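Local coordinates for protein nitrite oxidoreductase subunit C (Kuenenia stuttgartiensis, PDB 7B04) that binds heme b and calcium as a subunit of the nitrite oxidoreductase complex, where it probably takes part in electron transfer, at residues G76-L81 against S97-A102; D116-N121 against E259-T264; K122-T127 against K168-A173. All coordinates share one frame; numbering follows the deposited sequence.

Contact 1. Residues G76-L81 against S97-A102; sequences GVQVKL and SAEIKA
An antiparallel strand pair, with Val-77 facing Ile-100 and Val-79 facing Ala-98, illustrates how a beta ladder separates a buried face from a wet one. Strands 77-80 and 97-102 run at 148° between their N-to-C directions. Both hydrogen-bonded pairs are doubly linked. Val-77 N to Ile-100 O and Ile-100 N to Val-77 O each span 3.0 Å. In the second pair the bond from Val-79 N to Ala-98 O measures 2.8 Å and the return from Ala-98 N to Val-79 O 2.9 Å.

On the apolar face, Val-79 has CG1 trans to its backbone N (chi1 -175°), which leaves CG2 beside that nitrogen to meet Ile-100 CG2 at 3.7 Å, the two side chains slanting across one another. Leu-81 CD1 lies against Ala-98 CB. Met-291 covers Val-79, Ala-98 and Ile-100 from strand 286-294.

The other face is polar. A bend at chi2 (74°) turns the Gln-78 amide back over the neighbouring strand, across Glu-99 at roughly a right angle, with NE2 lying over Glu-99 CB. A water donates to Gln-78 OE1 at 2.8 Å and also bonds Ser-97 OG at 3.2 Å, bridging the strands. At the end of the ladder the extended Lys-101 chain passes Gly-76, its CG 3.5 Å from Gly-76 CA, and carries NZ to a weak hydrogen bond with Phe-71 O.

The nearest atoms of the Leu-81 side chain and the heme are about 8 Å apart. The apolar face of Val-79, Ala-98 and Ile-100 turns to strand 286-294, consistent with the beta-rich, heme-binding domain of the ethylbenzene dehydrogenase family.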
ATOM      1  N   GLY C  76      61.483 -11.209 -22.948  1.00 19.76           N
ATOM      2  CA  GLY C  76      60.515 -10.173 -22.650  1.00 27.17           C
ATOM      3  C   GLY C  76      61.055  -8.984 -21.886  1.00 31.87           C
ATOM      4  O   GLY C  76      62.085  -9.075 -21.214  1.00 32.53           O
ATOM      5  N   VAL C  77      60.363  -7.853 -21.997  1.00 31.53           N
ATOM      6  CA  VAL C  77      60.734  -6.621 -21.312  1.00 27.64           C
ATOM      7  C   VAL C  77      59.936  -6.521 -20.020  1.00 26.77           C
ATOM      8  O   VAL C  77      58.758  -6.896 -19.970  1.00 30.68           O
ATOM      9  CB  VAL C  77      60.481  -5.396 -22.214  1.00 30.12           C
ATOM     10  CG1 VAL C  77      60.813  -4.099 -21.487  1.00 32.39           C
ATOM     11  CG2 VAL C  77      61.284  -5.510 -23.498  1.00 31.85           C
ATOM     12  N   GLN C  78      60.580  -6.009 -18.974  1.00 29.36           N
ATOM     13  CA  GLN C  78      59.943  -5.797 -17.681  1.00 29.60           C
ATOM     14  C   GLN C  78      59.487  -4.345 -17.631  1.00 30.35           C
ATOM     15  O   GLN C  78      60.312  -3.431 -17.516  1.00 39.06           O
ATOM     16  CB  GLN C  78      60.911  -6.114 -16.543  1.00 33.30           C
ATOM     17  CG  GLN C  78      60.276  -6.172 -15.165  1.00 36.10           C
ATOM     18  CD  GLN C  78      59.453  -7.427 -14.955  1.00 47.84           C
ATOM     19  OE1 GLN C  78      58.403  -7.395 -14.313  1.00 46.54           O
ATOM     20  NE2 GLN C  78      59.926  -8.543 -15.498  1.00 42.38           N
ATOM     21  N   VAL C  79      58.183  -4.136 -17.716  1.00 29.79           N
ATOM     22  CA  VAL C  79      57.609  -2.797 -17.727  1.00 30.91           C
ATOM     23  C   VAL C  79      57.334  -2.356 -16.299  1.00 27.21           C
ATOM     24  O   VAL C  79      56.900  -3.149 -15.455  1.00 21.38           O
ATOM     25  CB  VAL C  79      56.332  -2.760 -18.588  1.00 29.30           C
ATOM     26  CG1 VAL C  79      55.796  -1.340 -18.698  1.00 24.84           C
ATOM     27  CG2 VAL C  79      56.620  -3.326 -19.971  1.00 29.29           C
ATOM     28  N   LYS C  80      57.565  -1.073 -16.038  1.00 32.68           N
ATOM     29  CA  LYS C  80      57.341  -0.469 -14.735  1.00 24.22           C
ATOM     30  C   LYS C  80      55.984   0.220 -14.734  1.00 29.67           C
ATOM     31  O   LYS C  80      55.625   0.907 -15.696  1.00 26.42           O
ATOM     32  CB  LYS C  80      58.454   0.529 -14.404  1.00 20.79           C
ATOM     33  CG  LYS C  80      58.345   1.183 -13.036  1.00 24.16           C
ATOM     34  CD  LYS C  80      57.854   2.620 -13.154  1.00 35.61           C
ATOM     35  CE  LYS C  80      57.899   3.336 -11.816  1.00 37.76           C
ATOM     36  NZ  LYS C  80      59.295   3.515 -11.331  1.00 37.64           N
ATOM     37  N   LEU C  81      55.235   0.038 -13.652  1.00 32.28           N
ATOM     38  CA  LEU C  81      53.873   0.536 -13.551  1.00 28.09           C
ATOM     39  C   LEU C  81      53.745   1.497 -12.379  1.00 25.87           C
ATOM     40  O   LEU C  81      54.437   1.366 -11.365  1.00 32.70           O
ATOM     41  CB  LEU C  81      52.879  -0.615 -13.383  1.00 29.08           C
ATOM     42  CG  LEU C  81      52.735  -1.547 -14.586  1.00 24.19           C
ATOM     43  CD1 LEU C  81      51.541  -2.468 -14.412  1.00 30.41           C
ATOM     44  CD2 LEU C  81      52.611  -0.741 -15.868  1.00 22.68           C
ATOM     45  N   SER C  97      54.848  -3.729 -11.572  1.00 23.70           N
ATOM     46  CA  SER C  97      55.621  -4.201 -12.711  1.00 23.01           C
ATOM     47  C   SER C  97      54.809  -5.223 -13.493  1.00 27.17           C
ATOM     48  O   SER C  97      53.890  -5.854 -12.964  1.00 30.17           O
ATOM     49  CB  SER C  97      56.963  -4.804 -12.274  1.00 27.34           C
ATOM     50  OG  SER C  97      56.773  -5.987 -11.520  1.00 35.90           O
ATOM     51  N   ALA C  98      55.158  -5.376 -14.768  1.00 31.64           N
ATOM     52  CA  ALA C  98      54.544  -6.392 -15.610  1.00 23.77           C
ATOM     53  C   ALA C  98      55.541  -6.851 -16.664  1.00 27.73           C
ATOM     54  O   ALA C  98      56.228  -6.034 -17.282  1.00 33.40           O
ATOM     55  CB  ALA C  98      53.268  -5.870 -16.279  1.00 23.32           C
ATOM     56  N   GLU C  99      55.613  -8.166 -16.857  1.00 25.70           N
ATOM     57  CA  GLU C  99      56.420  -8.776 -17.904  1.00 28.13           C
ATOM     58  C   GLU C  99      55.616  -8.870 -19.196  1.00 30.66           C
ATOM     59  O   GLU C  99      54.444  -9.253 -19.180  1.00 34.62           O
ATOM     60  CB  GLU C  99      56.879 -10.168 -17.462  1.00 34.61           C
ATOM     61  CG  GLU C  99      57.871 -10.858 -18.380  1.00 35.26           C
ATOM     62  CD  GLU C  99      57.516 -12.316 -18.620  1.00 49.15           C
ATOM     63  OE1 GLU C  99      58.387 -13.184 -18.407  1.00 49.42           O
ATOM     64  OE2 GLU C  99      56.365 -12.593 -19.021  1.00 51.65           O
ATOM     65  N   ILE C 100      56.244  -8.507 -20.315  1.00 26.35           N
ATOM     66  CA  ILE C 100      55.597  -8.571 -21.623  1.00 25.97           C
ATOM     67  C   ILE C 100      56.512  -9.286 -22.610  1.00 23.87           C
ATOM     68  O   ILE C 100      57.685  -8.925 -22.756  1.00 26.72           O
ATOM     69  CB  ILE C 100      55.201  -7.176 -22.150  1.00 25.28           C
ATOM     70  CG1 ILE C 100      54.492  -7.306 -23.501  1.00 23.96           C
ATOM     71  CG2 ILE C 100      56.402  -6.242 -22.236  1.00 23.81           C
ATOM     72  CD1 ILE C 100      53.742  -6.065 -23.926  1.00 27.43           C
ATOM     73  N   LYS C 101      55.980 -10.314 -23.267  1.00 26.00           N
ATOM     74  CA  LYS C 101      56.658 -11.021 -24.341  1.00 26.38           C
ATOM     75  C   LYS C 101      55.794 -10.989 -25.596  1.00 29.55           C
ATOM     76  O   LYS C 101      54.586 -10.744 -25.534  1.00 37.24           O
ATOM     77  CB  LYS C 101      56.955 -12.479 -23.961  1.00 25.77           C
ATOM     78  CG  LYS C 101      57.999 -12.652 -22.875  1.00 29.49           C
ATOM     79  CD  LYS C 101      58.295 -14.125 -22.641  1.00 32.08           C
ATOM     80  CE  LYS C 101      59.342 -14.316 -21.559  1.00 34.23           C
ATOM     81  NZ  LYS C 101      59.631 -15.756 -21.321  1.00 34.78           N
ATOM     82  N   ALA C 102      56.421 -11.242 -26.744  1.00 29.25           N
ATOM     83  CA  ALA C 102      55.698 -11.186 -28.007  1.00 25.14           C
ATOM     84  C   ALA C 102      56.375 -12.072 -29.042  1.00 27.37           C
ATOM     85  O   ALA C 102      57.606 -12.140 -29.113  1.00 29.11           O
ATOM     86  CB  ALA C 102      55.592  -9.752 -28.532  1.00 22.99           C
TER
HETATM   87  O   HOH W   1      56.341  -8.754 -13.062  1.00 33.78           O

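Contact 2. Residues D116-N121 against E259-T264; sequences DDATDN and ENKKWT. With CA (calcium ion), chain B.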
ATOM      1  N   ASP C 116      51.598  -9.651 -11.060  1.00 26.67           N
ATOM      2  CA  ASP C 116      51.220 -10.320  -9.823  1.00 30.37           C
ATOM      3  C   ASP C 116      50.030  -9.632  -9.183  1.00 28.61           C
ATOM      4  O   ASP C 116      50.030  -8.420  -8.984  1.00 24.97           O
ATOM      5  CB  ASP C 116      52.365 -10.365  -8.822  1.00 23.61           C
ATOM      6  CG  ASP C 116      53.673 -10.800  -9.445  1.00 37.14           C
ATOM      7  OD1 ASP C 116      53.747 -11.972  -9.872  1.00 50.77           O
ATOM      8  OD2 ASP C 116      54.636  -9.999  -9.477  1.00 37.91           O
ATOM      9  N   ASP C 117      48.989 -10.391  -8.914  1.00 30.64           N
ATOM     10  CA  ASP C 117      47.854  -9.844  -8.179  1.00 28.64           C
ATOM     11  C   ASP C 117      47.179 -10.934  -7.360  1.00 31.66           C
ATOM     12  O   ASP C 117      46.965 -12.049  -7.831  1.00 41.25           O
ATOM     13  CB  ASP C 117      46.903  -9.016  -9.072  1.00 36.06           C
ATOM     14  CG  ASP C 117      45.478  -8.871  -8.501  1.00 38.49           C
ATOM     15  OD1 ASP C 117      45.334  -8.143  -7.488  1.00 54.79           O
ATOM     16  OD2 ASP C 117      44.531  -9.277  -9.283  1.00 55.17           O
ATOM     17  N   ALA C 118      46.959 -10.617  -6.086  1.00 28.80           N
ATOM     18  CA  ALA C 118      46.533 -11.560  -5.062  1.00 33.07           C
ATOM     19  C   ALA C 118      45.054 -11.909  -5.115  1.00 41.61           C
ATOM     20  O   ALA C 118      44.628 -12.817  -4.392  1.00 52.76           O
ATOM     21  CB  ALA C 118      46.863 -10.986  -3.679  1.00 31.26           C
ATOM     22  N   THR C 119      44.271 -11.254  -5.967  1.00 33.25           N
ATOM     23  CA  THR C 119      42.826 -11.425  -5.978  1.00 28.11           C
ATOM     24  C   THR C 119      42.353 -11.719  -7.392  1.00 34.15           C
ATOM     25  O   THR C 119      42.808 -11.092  -8.353  1.00 38.96           O
ATOM     26  CB  THR C 119      42.096 -10.196  -5.424  1.00 32.61           C
ATOM     27  OG1 THR C 119      42.278  -9.087  -6.309  1.00 36.98           O
ATOM     28  CG2 THR C 119      42.620  -9.830  -4.044  1.00 33.23           C
ATOM     29  N   ASP C 120      41.440 -12.681  -7.506  1.00 44.50           N
ATOM     30  CA  ASP C 120      40.786 -13.016  -8.768  1.00 34.89           C
ATOM     31  C   ASP C 120      39.429 -12.319  -8.811  1.00 33.83           C
ATOM     32  O   ASP C 120      38.424 -12.840  -8.328  1.00 45.64           O
ATOM     33  CB  ASP C 120      40.635 -14.529  -8.894  1.00 32.27           C
ATOM     34  CG  ASP C 120      40.215 -15.186  -7.579  1.00 52.34           C
ATOM     35  OD1 ASP C 120      39.316 -16.055  -7.598  1.00 54.14           O
ATOM     36  OD2 ASP C 120      40.778 -14.829  -6.520  1.00 66.46           O
ATOM     37  N   ASN C 121      39.400 -11.130  -9.410  1.00 31.42           N
ATOM     38  CA  ASN C 121      38.149 -10.403  -9.630  1.00 30.21           C
ATOM     39  C   ASN C 121      37.698 -10.733 -11.047  1.00 27.60           C
ATOM     40  O   ASN C 121      38.235 -10.201 -12.022  1.00 27.42           O
ATOM     41  CB  ASN C 121      38.330  -8.904  -9.429  1.00 32.75           C
ATOM     42  CG  ASN C 121      38.896  -8.559  -8.067  1.00 28.75           C
ATOM     43  OD1 ASN C 121      39.987  -7.995  -7.974  1.00 28.92           O
ATOM     44  ND2 ASN C 121      38.157  -8.875  -7.005  1.00 39.57           N
ATOM     45  N   GLU C 259      46.749 -18.012 -11.589  1.00 37.53           N
ATOM     46  CA  GLU C 259      47.199 -19.076 -10.705  1.00 35.86           C
ATOM     47  C   GLU C 259      48.216 -18.532  -9.714  1.00 35.27           C
ATOM     48  O   GLU C 259      49.106 -17.764 -10.087  1.00 34.32           O
ATOM     49  CB  GLU C 259      47.814 -20.248 -11.473  1.00 29.58           C
ATOM     50  CG  GLU C 259      48.130 -21.435 -10.575  1.00 37.90           C
ATOM     51  CD  GLU C 259      48.867 -22.541 -11.293  1.00 51.72           C
ATOM     52  OE1 GLU C 259      49.231 -22.346 -12.471  1.00 48.75           O
ATOM     53  OE2 GLU C 259      49.084 -23.605 -10.677  1.00 45.97           O
ATOM     54  N   ASN C 260      48.068 -18.946  -8.456  1.00 36.27           N
ATOM     55  CA  ASN C 260      48.957 -18.575  -7.357  1.00 30.80           C
ATOM     56  C   ASN C 260      49.250 -17.074  -7.354  1.00 24.98           C
ATOM     57  O   ASN C 260      50.392 -16.629  -7.479  1.00 24.76           O
ATOM     58  CB  ASN C 260      50.248 -19.393  -7.424  1.00 29.45           C
ATOM     59  CG  ASN C 260      50.008 -20.866  -7.169  1.00 32.94           C
ATOM     60  OD1 ASN C 260      49.276 -21.236  -6.251  1.00 24.92           O
ATOM     61  ND2 ASN C 260      50.605 -21.715  -7.996  1.00 31.72           N
ATOM     62  N   LYS C 261      48.181 -16.299  -7.186  1.00 27.63           N
ATOM     63  CA  LYS C 261      48.273 -14.846  -7.047  1.00 33.65           C
ATOM     64  C   LYS C 261      49.013 -14.194  -8.217  1.00 30.87           C
ATOM     65  O   LYS C 261      49.758 -13.225  -8.047  1.00 25.55           O
ATOM     66  CB  LYS C 261      48.905 -14.466  -5.705  1.00 24.63           C
ATOM     67  CG  LYS C 261      48.000 -14.799  -4.526  1.00 29.27           C
ATOM     68  CD  LYS C 261      48.534 -14.274  -3.206  1.00 30.41           C
ATOM     69  CE  LYS C 261      47.549 -14.563  -2.082  1.00 23.37           C
ATOM     70  NZ  LYS C 261      48.016 -14.032  -0.773  1.00 45.28           N
ATOM     71  N   LYS C 262      48.835 -14.744  -9.417  1.00 29.57           N
ATOM     72  CA  LYS C 262      49.443 -14.150 -10.601  1.00 32.43           C
ATOM     73  C   LYS C 262      48.528 -14.308 -11.809  1.00 28.86           C
ATOM     74  O   LYS C 262      47.879 -15.343 -11.975  1.00 31.65           O
ATOM     75  CB  LYS C 262      50.801 -14.794 -10.899  1.00 30.49           C
ATOM     76  CG  LYS C 262      51.297 -14.578 -12.316  1.00 29.32           C
ATOM     77  CD  LYS C 262      52.685 -15.150 -12.506  1.00 36.42           C
ATOM     78  CE  LYS C 262      53.723 -14.224 -11.909  1.00 46.56           C
ATOM     79  NZ  LYS C 262      55.113 -14.564 -12.311  1.00 46.35           N
ATOM     80  N   TRP C 263      48.479 -13.266 -12.641  1.00 27.12           N
ATOM     81  CA  TRP C 263      47.726 -13.274 -13.887  1.00 27.80           C
ATOM     82  C   TRP C 263      48.670 -13.508 -15.058  1.00 28.63           C
ATOM     83  O   TRP C 263      49.780 -12.970 -15.090  1.00 26.67           O
ATOM     84  CB  TRP C 263      46.979 -11.956 -14.101  1.00 23.52           C
ATOM     85  CG  TRP C 263      45.642 -11.884 -13.440  1.00 19.85           C
ATOM     86  CD1 TRP C 263      45.319 -11.170 -12.325  1.00 27.58           C
ATOM     87  CD2 TRP C 263      44.439 -12.545 -13.856  1.00 20.48           C
ATOM     88  NE1 TRP C 263      43.992 -11.346 -12.017  1.00 30.73           N
ATOM     89  CE2 TRP C 263      43.429 -12.186 -12.941  1.00 26.30           C
ATOM     90  CE3 TRP C 263      44.118 -13.407 -14.909  1.00 24.28           C
ATOM     91  CZ2 TRP C 263      42.123 -12.659 -13.047  1.00 30.12           C
ATOM     92  CZ3 TRP C 263      42.820 -13.875 -15.013  1.00 25.19           C
ATOM     93  CH2 TRP C 263      41.839 -13.499 -14.088  1.00 26.07           C
ATOM     94  N   THR C 264      48.223 -14.308 -16.022  1.00 23.99           N
ATOM     95  CA  THR C 264      48.925 -14.472 -17.290  1.00 22.56           C
ATOM     96  C   THR C 264      47.896 -14.308 -18.397  1.00 24.24           C
ATOM     97  O   THR C 264      46.987 -15.133 -18.533  1.00 25.29           O
ATOM     98  CB  THR C 264      49.631 -15.826 -17.387  1.00 23.92           C
ATOM     99  OG1 THR C 264      50.518 -15.984 -16.274  1.00 24.65           O
ATOM    100  CG2 THR C 264      50.442 -15.901 -18.673  1.00 21.88           C
TER
HETATM  101 CA    CA B 402      42.420  -8.740  -8.571  1.00 33.15          CA
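Two first torsions bring Asp-117 and Trp-263 alongside each other: the carboxylate of Asp-117 swings trans to its backbone N (chi1 158°), while the indole of Trp-263 lies trans to its own carbonyl carbon (chi1 -85°). Both groups then point the same way, their planes only 12° apart. Asp-117 OD2 comes in at the indole edge, in the ring plane, 3.5 Å from Trp-263 NE1.

Asp-117 OD2 also binds the calcium ion, at 2.3 Å, so the indole is second-shell to the metal. The loop wraps around the ion: Thr-119 gives it two oxygens, its backbone O at 2.4 Å and its OG1 at 2.3 Å, and Asn-121 OD1 follows at 2.6 Å. Asp-132 and Asn-295 complete the site, and Asp-132 also touches Trp-263, which in addition meets the rings of Trp-115 and Trp-167.

Nearer the surface the grip is looser. Asp-117 N makes a weak hydrogen bond to Lys-261 O at 3.1 Å. Beside it the extended Lys-261 chain runs along Ala-118, with CD 3.7 Å from Ala-118 CB. Asp-116 and Lys-262 lie side by side and form a long salt bridge, OD1 to NZ 3.8 Å.

Chemically, the ion is held through oxygens alone, from carboxylate, amide, hydroxyl and backbone carbonyl, as suits a hard cation. Its charge probably offsets the repulsion between the nearby carboxylates of Asp-117 and Asp-132, and bidentate Thr-119 fixes both main chain and side chain of the loop around the metal.

Contact 3. Residues K122-T127 against K168-A173; sequences KQAIAT and KADWEA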
ATOM      1  N   LYS C 122      36.727 -11.636 -11.164  1.00 24.41           N
ATOM      2  CA  LYS C 122      36.318 -12.175 -12.453  1.00 23.88           C
ATOM      3  C   LYS C 122      34.907 -11.781 -12.857  1.00 23.47           C
ATOM      4  O   LYS C 122      34.340 -12.402 -13.770  1.00 25.09           O
ATOM      5  CB  LYS C 122      36.433 -13.697 -12.425  1.00 26.30           C
ATOM      6  CG  LYS C 122      37.853 -14.193 -12.289  1.00 31.10           C
ATOM      7  CD  LYS C 122      37.906 -15.700 -12.261  1.00 34.34           C
ATOM      8  CE  LYS C 122      39.335 -16.173 -12.108  1.00 42.89           C
ATOM      9  NZ  LYS C 122      39.415 -17.656 -12.074  1.00 42.78           N
ATOM     10  N   GLN C 123      34.322 -10.775 -12.213  1.00 19.68           N
ATOM     11  CA  GLN C 123      32.978 -10.347 -12.577  1.00 19.30           C
ATOM     12  C   GLN C 123      32.692  -8.985 -11.942  1.00 22.74           C
ATOM     13  O   GLN C 123      33.277  -8.603 -10.921  1.00 24.84           O
ATOM     14  CB  GLN C 123      31.932 -11.396 -12.176  1.00 23.25           C
ATOM     15  CG  GLN C 123      31.141 -11.134 -10.930  1.00 29.75           C
ATOM     16  CD  GLN C 123      30.069 -12.194 -10.724  1.00 32.89           C
ATOM     17  OE1 GLN C 123      29.402 -12.220  -9.689  1.00 28.65           O
ATOM     18  NE2 GLN C 123      29.887 -13.052 -11.709  1.00 37.77           N
ATOM     19  N   ALA C 124      31.757  -8.268 -12.561  1.00 27.64           N
ATOM     20  CA  ALA C 124      31.380  -6.911 -12.173  1.00 26.45           C
ATOM     21  C   ALA C 124      29.856  -6.751 -12.181  1.00 24.16           C
ATOM     22  O   ALA C 124      29.282  -5.850 -12.790  1.00 22.72           O
ATOM     23  CB  ALA C 124      32.059  -5.883 -13.076  1.00 30.00           C
ATOM     24  N   ILE C 125      29.158  -7.686 -11.548  1.00 25.19           N
ATOM     25  CA  ILE C 125      27.698  -7.659 -11.505  1.00 25.49           C
ATOM     26  C   ILE C 125      27.188  -6.898 -10.285  1.00 23.35           C
ATOM     27  O   ILE C 125      26.200  -6.169 -10.368  1.00 24.61           O
ATOM     28  CB  ILE C 125      27.151  -9.107 -11.518  1.00 29.30           C
ATOM     29  CG1 ILE C 125      27.431  -9.779 -12.866  1.00 23.48           C
ATOM     30  CG2 ILE C 125      25.653  -9.113 -11.216  1.00 24.98           C
ATOM     31  CD1 ILE C 125      26.707 -11.094 -13.059  1.00 25.46           C
ATOM     32  N   ALA C 126      27.869  -7.014  -9.154  1.00 23.59           N
ATOM     33  CA  ALA C 126      27.463  -6.274  -7.966  1.00 24.30           C
ATOM     34  C   ALA C 126      27.972  -4.839  -8.056  1.00 24.22           C
ATOM     35  O   ALA C 126      29.018  -4.565  -8.654  1.00 20.92           O
ATOM     36  CB  ALA C 126      27.978  -6.956  -6.698  1.00 25.93           C
ATOM     37  N   THR C 127      27.230  -3.922  -7.432  1.00 23.15           N
ATOM     38  CA  THR C 127      27.523  -2.497  -7.576  1.00 22.30           C
ATOM     39  C   THR C 127      28.906  -2.121  -7.050  1.00 24.89           C
ATOM     40  O   THR C 127      29.560  -1.221  -7.595  1.00 25.85           O
ATOM     41  CB  THR C 127      26.440  -1.678  -6.858  1.00 24.34           C
ATOM     42  OG1 THR C 127      25.183  -1.868  -7.512  1.00 38.94           O
ATOM     43  CG2 THR C 127      26.799  -0.201  -6.854  1.00 23.03           C
ATOM     44  N   LYS C 168      39.405  -8.145 -20.481  1.00 23.61           N
ATOM     45  CA  LYS C 168      38.504  -8.093 -19.339  1.00 25.38           C
ATOM     46  C   LYS C 168      38.363  -9.485 -18.741  1.00 26.28           C
ATOM     47  O   LYS C 168      38.048 -10.444 -19.455  1.00 23.27           O
ATOM     48  CB  LYS C 168      37.137  -7.538 -19.748  1.00 23.90           C
ATOM     49  CG  LYS C 168      37.183  -6.103 -20.246  1.00 21.89           C
ATOM     50  CD  LYS C 168      35.800  -5.589 -20.599  1.00 25.88           C
ATOM     51  CE  LYS C 168      35.850  -4.146 -21.070  1.00 27.10           C
ATOM     52  NZ  LYS C 168      36.545  -4.013 -22.380  1.00 30.45           N
ATOM     53  N   ALA C 169      38.593  -9.590 -17.430  1.00 24.16           N
ATOM     54  CA  ALA C 169      38.513 -10.885 -16.764  1.00 22.74           C
ATOM     55  C   ALA C 169      37.085 -11.414 -16.747  1.00 25.74           C
ATOM     56  O   ALA C 169      36.865 -12.623 -16.881  1.00 27.99           O
ATOM     57  CB  ALA C 169      39.064 -10.786 -15.343  1.00 23.96           C
ATOM     58  N   ASP C 170      36.101 -10.528 -16.570  1.00 26.05           N
ATOM     59  CA  ASP C 170      34.712 -10.972 -16.561  1.00 24.31           C
ATOM     60  C   ASP C 170      34.290 -11.523 -17.916  1.00 26.27           C
ATOM     61  O   ASP C 170      33.458 -12.435 -17.983  1.00 28.97           O
ATOM     62  CB  ASP C 170      33.791  -9.827 -16.134  1.00 27.86           C
ATOM     63  CG  ASP C 170      33.930  -8.600 -17.016  1.00 31.44           C
ATOM     64  OD1 ASP C 170      34.806  -8.595 -17.904  1.00 34.59           O
ATOM     65  OD2 ASP C 170      33.159  -7.638 -16.816  1.00 27.92           O
ATOM     66  N   TRP C 171      34.848 -10.986 -19.004  1.00 23.01           N
ATOM     67  CA  TRP C 171      34.549 -11.521 -20.327  1.00 25.78           C
ATOM     68  C   TRP C 171      35.039 -12.956 -20.470  1.00 29.25           C
ATOM     69  O   TRP C 171      34.429 -13.751 -21.194  1.00 30.75           O
ATOM     70  CB  TRP C 171      35.152 -10.628 -21.412  1.00 28.87           C
ATOM     71  CG  TRP C 171      34.393  -9.349 -21.605  1.00 27.66           C
ATOM     72  CD1 TRP C 171      33.469  -8.808 -20.758  1.00 27.76           C
ATOM     73  CD2 TRP C 171      34.479  -8.458 -22.725  1.00 31.81           C
ATOM     74  NE1 TRP C 171      32.983  -7.632 -21.275  1.00 24.77           N
ATOM     75  CE2 TRP C 171      33.585  -7.395 -22.483  1.00 25.91           C
ATOM     76  CE3 TRP C 171      35.227  -8.454 -23.905  1.00 32.54           C
ATOM     77  CZ2 TRP C 171      33.420  -6.340 -23.376  1.00 26.16           C
ATOM     78  CZ3 TRP C 171      35.061  -7.405 -24.793  1.00 33.43           C
ATOM     79  CH2 TRP C 171      34.165  -6.363 -24.522  1.00 25.24           C
ATOM     80  N   GLU C 172      36.137 -13.305 -19.795  1.00 29.31           N
ATOM     81  CA  GLU C 172      36.574 -14.697 -19.779  1.00 29.61           C
ATOM     82  C   GLU C 172      35.528 -15.582 -19.115  1.00 25.42           C
ATOM     83  O   GLU C 172      35.214 -16.669 -19.612  1.00 26.17           O
ATOM     84  CB  GLU C 172      37.911 -14.822 -19.046  1.00 24.59           C
ATOM     85  CG  GLU C 172      39.112 -14.236 -19.773  1.00 25.21           C
ATOM     86  CD  GLU C 172      39.618 -15.125 -20.891  1.00 30.05           C
ATOM     87  OE1 GLU C 172      39.335 -16.341 -20.865  1.00 39.47           O
ATOM     88  OE2 GLU C 172      40.318 -14.609 -21.784  1.00 39.76           O
ATOM     89  N   ALA C 173      34.976 -15.126 -17.986  1.00 19.88           N
ATOM     90  CA  ALA C 173      33.914 -15.873 -17.322  1.00 25.00           C
ATOM     91  C   ALA C 173      32.635 -15.898 -18.148  1.00 29.38           C
ATOM     92  O   ALA C 173      31.900 -16.891 -18.118  1.00 33.53           O
ATOM     93  CB  ALA C 173      33.641 -15.279 -15.941  1.00 26.11           C
TER
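Asp-170 lays its CB, rather than its carboxylate, against the loop: CB is 3.7 Å from Gln-123 CA, while the charged end turns back beside its own helix. A chi1 of 57° places CG between the backbone N and the carbonyl carbon. OD1 lies within a weak hydrogen bond of Trp-171 N, but it is the salt bridge from OD2 to Arg-131 that pairs the charge, while the methylene does the packing. Ala-124 CB stands 4.3 Å from Asp-170 OD2.

Lys-122 supplies its carbonyl instead of its ammonium group, whose chain leads away from the helix. Lys-122 O receives a CA-H...O contact from Asp-170 CA, 3.2 Å long with 149° at the hydrogen, and also touches Ala-173 CB at 3.7 Å. Helical spacing accounts for this, because residues 170 and 173 lie on one side of the first turn. Ala-169, like Ala-173, points toward the loop.

Further along, Ala-124 O is hydrogen-bonded to Tyr-225 of nitrite oxidoreductase subunit B. The arrangement is that of a strand-connecting loop laid over the opening turn of helix 169-175, between a calcium site and a subunit interface.

Read from the N terminus, contact 1 comes first: residues 76-81 and 97-102 close a short loop of 15 residues without helix or strand, complete before the others begin. The chain returns along strand 108-116 and opens contact 2 at 116-121, then contact 3 directly after it at 122-127. Contact 3 closes first, at 168-173, and contact 2 only at 259-264, so the smaller loop lies within the larger. These two contacts meet at Ala-169, whose CB packs on Asn-121 O and on the ring of Trp-263, so that calcium loop, helix 169-175 and strand 262-270 come together. Contact 1 touches neither, but strand 108-116 pairs with strands 97-104 and 262-270, linking contacts 1 and 2 through the sheet.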